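Local coordinates for PbSGBP-B lipoprotein (Prevotella bryantii B14, PDB 6D2Y) that probably binds polysaccharide at the cell surface as a beta-sandwich lipoprotein, and carries a bound magnesium ion, at residues A[303-308]-A[397-402]; A[311-316]-A[332-337]. All blocks are in the same frame, centred on the assembly; numbering follows the deposited sequence. Where two conformers were deposited one is given.

Contact 1: A[303-308]-A[397-402]; sequences ADFSDW and IPLSDF
The ring of F305 meets L399 at its edge. L399 CD1 lies near the ring plane, 4.0 Å from F305 CD2. The two side chains cross at about a right angle. The F305 ring also stacks with the ring of F421, so its surroundings are aromatic as well as aliphatic. W308 offers L399 no ring atom. It touches with CB, which lies 3.6 Å from L399 CD1. The carbonyl oxygen of F305, in the same loop, lies at the indole edge in the ring plane. The W308 ring also meets the F421 ring, the two planes at about 60°. With chi1 57°, CG of W308 lies between the backbone N and the carbonyl carbon. The indole stays beyond contact distance of L399, and CB does the touching.

L399 follows directly after strand 393-398, where the chain enters a short 3-10 turn. That strand pairs with 311-318 in one sheet of the beta sandwich in the glycan-binding domain. The 303-308 loop leads into 311-318, and L399 also shares a backbone hydrogen bond with K311. Loop and turn thus meet beside the end of a strand pair. V456 on strand 449-458 touches both F305 and L399.

In L399, CD1 is extended from CA (chi2 -172°). This one methyl reaches both F305 and W308. Further back, CB of L399 lies 3.5 Å from W308 O. That is packing against a carbonyl, and no hydrogen bond crosses between the segments. The turn is closed by its own backbone, with D401 N bonded to P398 O at 2.8 Å. On the loop side, D304 OD2 forms a salt bridge with K311 NZ.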
# COMPACT_ATOMS: atom_id res chain seq x y z
N ALA A 303 16.62 -5.17 -11.16
CA ALA A 303 16.15 -4.11 -10.28
C ALA A 303 16.88 -4.20 -8.95
O ALA A 303 17.38 -5.26 -8.56
CB ALA A 303 14.63 -4.19 -10.06
N ASP A 304 16.93 -3.07 -8.25
CA ASP A 304 17.69 -2.98 -7.00
C ASP A 304 16.84 -3.48 -5.84
O ASP A 304 15.80 -2.88 -5.52
CB ASP A 304 18.14 -1.54 -6.76
CG ASP A 304 19.12 -1.44 -5.60
OD1 ASP A 304 20.34 -1.41 -5.85
OD2 ASP A 304 18.66 -1.39 -4.44
N PHE A 305 17.28 -4.56 -5.21
CA PHE A 305 16.59 -5.15 -4.07
C PHE A 305 17.27 -4.84 -2.74
O PHE A 305 16.89 -5.41 -1.72
CB PHE A 305 16.47 -6.66 -4.24
CG PHE A 305 15.39 -7.08 -5.20
CD1 PHE A 305 15.65 -7.17 -6.56
CD2 PHE A 305 14.13 -7.41 -4.74
CE1 PHE A 305 14.66 -7.57 -7.44
CE2 PHE A 305 13.14 -7.81 -5.61
CZ PHE A 305 13.40 -7.89 -6.96
N SER A 306 18.27 -3.95 -2.73
CA SER A 306 18.92 -3.58 -1.48
C SER A 306 17.91 -2.93 -0.54
O SER A 306 16.98 -2.24 -0.97
CB SER A 306 20.09 -2.63 -1.75
OG SER A 306 19.64 -1.42 -2.35
N ASP A 307 18.10 -3.17 0.76
CA ASP A 307 17.17 -2.71 1.79
C ASP A 307 15.75 -3.15 1.46
O ASP A 307 14.81 -2.35 1.39
CB ASP A 307 17.26 -1.19 1.96
CG ASP A 307 18.65 -0.72 2.35
OD1 ASP A 307 19.32 -1.44 3.13
OD2 ASP A 307 19.06 0.36 1.90
N TRP A 308 15.59 -4.46 1.25
CA TRP A 308 14.32 -5.01 0.79
C TRP A 308 13.21 -4.86 1.83
O TRP A 308 12.03 -4.81 1.46
CB TRP A 308 14.49 -6.48 0.42
CG TRP A 308 15.02 -7.33 1.54
CD1 TRP A 308 14.29 -7.92 2.53
CD2 TRP A 308 16.39 -7.67 1.78
NE1 TRP A 308 15.13 -8.62 3.37
CE2 TRP A 308 16.42 -8.48 2.93
CE3 TRP A 308 17.59 -7.38 1.13
CZ2 TRP A 308 17.60 -9.00 3.45
CZ3 TRP A 308 18.77 -7.89 1.65
CH2 TRP A 308 18.77 -8.69 2.80
N ILE A 397 2.36 -5.85 -2.44
CA ILE A 397 2.72 -6.89 -1.48
C ILE A 397 4.12 -6.58 -0.95
O ILE A 397 5.11 -6.82 -1.65
CB ILE A 397 2.66 -8.29 -2.11
CG1 ILE A 397 1.23 -8.58 -2.58
CG2 ILE A 397 3.13 -9.34 -1.11
CD1 ILE A 397 0.96 -10.04 -2.82
N PRO A 398 4.24 -6.05 0.27
CA PRO A 398 5.56 -5.70 0.79
C PRO A 398 6.44 -6.93 0.97
O PRO A 398 5.98 -7.99 1.41
CB PRO A 398 5.26 -5.03 2.13
CG PRO A 398 3.90 -5.53 2.51
CD PRO A 398 3.16 -5.74 1.23
N LEU A 399 7.72 -6.78 0.62
CA LEU A 399 8.66 -7.89 0.76
C LEU A 399 8.76 -8.37 2.20
O LEU A 399 9.14 -9.52 2.43
CB LEU A 399 10.04 -7.47 0.24
CG LEU A 399 10.12 -7.13 -1.25
CD1 LEU A 399 11.56 -6.91 -1.68
CD2 LEU A 399 9.46 -8.22 -2.08
N SER A 400 8.43 -7.51 3.17
CA SER A 400 8.40 -7.93 4.56
C SER A 400 7.29 -8.94 4.84
O SER A 400 7.33 -9.61 5.87
CB SER A 400 8.23 -6.71 5.47
OG SER A 400 7.06 -5.98 5.13
N ASP A 401 6.30 -9.05 3.95
CA ASP A 401 5.21 -10.01 4.10
C ASP A 401 5.49 -11.34 3.42
O ASP A 401 4.60 -12.19 3.36
CB ASP A 401 3.90 -9.41 3.57
CG ASP A 401 3.16 -8.63 4.63
OD1 ASP A 401 3.29 -8.95 5.82
OD2 ASP A 401 2.42 -7.68 4.26
N PHE A 402 6.70 -11.54 2.90
CA PHE A 402 7.10 -12.84 2.37
C PHE A 402 7.59 -13.73 3.51
O PHE A 402 8.71 -14.24 3.46
CB PHE A 402 8.20 -12.68 1.31
CG PHE A 402 7.70 -12.18 -0.02
CD1 PHE A 402 7.14 -10.92 -0.13
CD2 PHE A 402 7.82 -12.96 -1.15
CE1 PHE A 402 6.69 -10.45 -1.36
CE2 PHE A 402 7.38 -12.50 -2.38
CZ PHE A 402 6.81 -11.24 -2.48

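Contact 2: A[311-316]-A[332-337]; sequences KSLKFE and IIFGSP
L313 points across the sandwich at I332 and F334. Its CA is 9.7 Å from the CA of I332. That spacing suits strands of two facing sheets, not neighbours in one sheet. From CB the chain runs to CG, which is anti to the backbone N (chi1 -179°). Neither CB nor CG makes a close contact with 332-337. The branch at CG then splits the work between two methyls. CD2 meets CG2 of I332 at 3.7 Å, with the side chains tip to tip. CD1 goes to the ring of F334, where CZ is 3.9 Å away and CE2 is 4.2 Å away. It comes at the ring edge, near the ring plane, and the two side chains cross obliquely. The two methyls of L313 thus make the close contacts with 332-337.

The neighbours continue the same core. I332 also touches I397, and both I332 and F334 touch L424 on strand 423-428, the sheet partner of 330-335. L313 rests against I454 on strand 449-458. The F334 ring meets the ring of F421 edge-to-face.

No hydrogen bond or salt bridge joins the two segments. The backbone bonds of 311-316 go to neighbouring strands of its own sheet, 393-398 and 449-458. K314 and E316 have their charged partners elsewhere, in E141 and R455. What meets across the two segments is hydrocarbon against hydrocarbon. The contact therefore rests on burial and apolar packing, with no directional polar bond across it.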
# COMPACT_ATOMS: atom_id res chain seq x y z
N LYS A 311 10.85 -2.17 0.99
CA LYS A 311 10.42 -2.22 -0.40
C LYS A 311 9.25 -3.19 -0.54
O LYS A 311 9.00 -4.02 0.33
CB LYS A 311 11.56 -2.63 -1.33
CG LYS A 311 12.34 -1.46 -1.90
CD LYS A 311 13.82 -1.80 -2.05
CE LYS A 311 14.57 -0.69 -2.76
NZ LYS A 311 16.04 -0.91 -2.74
N SER A 312 8.53 -3.05 -1.65
CA SER A 312 7.32 -3.83 -1.89
C SER A 312 7.30 -4.31 -3.33
O SER A 312 7.79 -3.63 -4.24
CB SER A 312 6.05 -3.02 -1.60
OG SER A 312 5.99 -2.62 -0.24
N LEU A 313 6.72 -5.49 -3.54
CA LEU A 313 6.43 -5.99 -4.87
C LEU A 313 5.08 -5.45 -5.32
O LEU A 313 4.10 -5.53 -4.57
CB LEU A 313 6.44 -7.52 -4.89
CG LEU A 313 6.17 -8.21 -6.23
CD1 LEU A 313 7.44 -8.31 -7.06
CD2 LEU A 313 5.57 -9.58 -5.99
N LYS A 314 5.03 -4.90 -6.53
CA LYS A 314 3.82 -4.32 -7.08
C LYS A 314 3.59 -4.84 -8.49
O LYS A 314 4.53 -5.19 -9.20
CB LYS A 314 3.88 -2.78 -7.11
CG LYS A 314 3.44 -2.10 -5.83
CD LYS A 314 3.38 -0.59 -6.03
CE LYS A 314 2.99 0.13 -4.75
NZ LYS A 314 3.10 1.60 -4.90
N PHE A 315 2.32 -4.87 -8.88
CA PHE A 315 1.91 -5.26 -10.23
C PHE A 315 0.46 -4.86 -10.43
O PHE A 315 -0.29 -4.68 -9.47
CB PHE A 315 2.09 -6.77 -10.46
CG PHE A 315 1.25 -7.64 -9.56
CD1 PHE A 315 1.74 -8.06 -8.33
CD2 PHE A 315 -0.02 -8.05 -9.95
CE1 PHE A 315 0.97 -8.87 -7.50
CE2 PHE A 315 -0.79 -8.85 -9.12
CZ PHE A 315 -0.29 -9.26 -7.90
N GLU A 316 0.08 -4.71 -11.69
CA GLU A 316 -1.31 -4.48 -12.06
C GLU A 316 -1.96 -5.79 -12.46
O GLU A 316 -1.32 -6.67 -13.06
CB GLU A 316 -1.42 -3.46 -13.21
CG GLU A 316 -1.46 -2.01 -12.75
CD GLU A 316 -0.10 -1.50 -12.31
OE1 GLU A 316 0.90 -1.78 -13.00
OE2 GLU A 316 -0.03 -0.81 -11.27
N ILE A 332 3.69 -16.23 -4.06
CA ILE A 332 4.70 -15.52 -4.82
C ILE A 332 6.04 -15.81 -4.16
O ILE A 332 6.32 -15.32 -3.06
CB ILE A 332 4.40 -14.02 -4.89
CG1 ILE A 332 2.97 -13.79 -5.37
CG2 ILE A 332 5.40 -13.31 -5.79
CD1 ILE A 332 2.45 -12.39 -5.12
N ILE A 333 6.88 -16.61 -4.82
CA ILE A 333 8.09 -17.15 -4.21
C ILE A 333 9.30 -16.61 -4.96
O ILE A 333 9.47 -16.86 -6.16
CB ILE A 333 8.11 -18.69 -4.22
CG1 ILE A 333 6.74 -19.26 -3.86
CG2 ILE A 333 9.16 -19.21 -3.25
CD1 ILE A 333 5.99 -19.83 -5.05
N PHE A 334 10.16 -15.88 -4.25
CA PHE A 334 11.47 -15.50 -4.75
C PHE A 334 12.48 -16.57 -4.37
O PHE A 334 12.35 -17.23 -3.34
CB PHE A 334 11.91 -14.15 -4.18
CG PHE A 334 11.35 -12.96 -4.91
CD1 PHE A 334 11.87 -12.58 -6.14
CD2 PHE A 334 10.31 -12.22 -4.37
CE1 PHE A 334 11.36 -11.49 -6.81
CE2 PHE A 334 9.80 -11.12 -5.04
CZ PHE A 334 10.32 -10.76 -6.27
N GLY A 335 13.49 -16.74 -5.21
CA GLY A 335 14.47 -17.79 -5.00
C GLY A 335 15.85 -17.38 -5.46
O GLY A 335 16.00 -16.58 -6.39
N SER A 336 16.85 -17.93 -4.79
CA SER A 336 18.25 -17.76 -5.13
C SER A 336 18.68 -18.80 -6.15
O SER A 336 17.99 -19.80 -6.36
CB SER A 336 19.11 -17.89 -3.86
OG SER A 336 19.09 -19.22 -3.37
N PRO A 337 19.80 -18.58 -6.84
CA PRO A 337 20.31 -19.62 -7.74
C PRO A 337 20.62 -20.92 -7.02
O PRO A 337 20.58 -21.99 -7.66
CB PRO A 337 21.59 -18.99 -8.32
CG PRO A 337 21.39 -17.54 -8.18
CD PRO A 337 20.63 -17.36 -6.90

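Overall arrangement
From the N terminus, the 303-308 loop comes first, just after helix 299-302. The chain then enters strand 311-318, which holds the first half of contact 2. It crosses to strand 330-335, and 332-337 closes the shorter loop. Much later, strand 393-398 and the turn after it bring 397-402 back to the 303-308 loop. Contact 2 is therefore nested inside the loop closed by contact 1. Their centres are about 7 Å apart. Strands 311-318 and 393-398 are neighbours in one sheet, with I397 N 2.8 Å from L313 O. Contact 1 ties the loop before strand 311-318 to the turn that follows strand 393-398. Contact 2 joins the sheet to the opposing one.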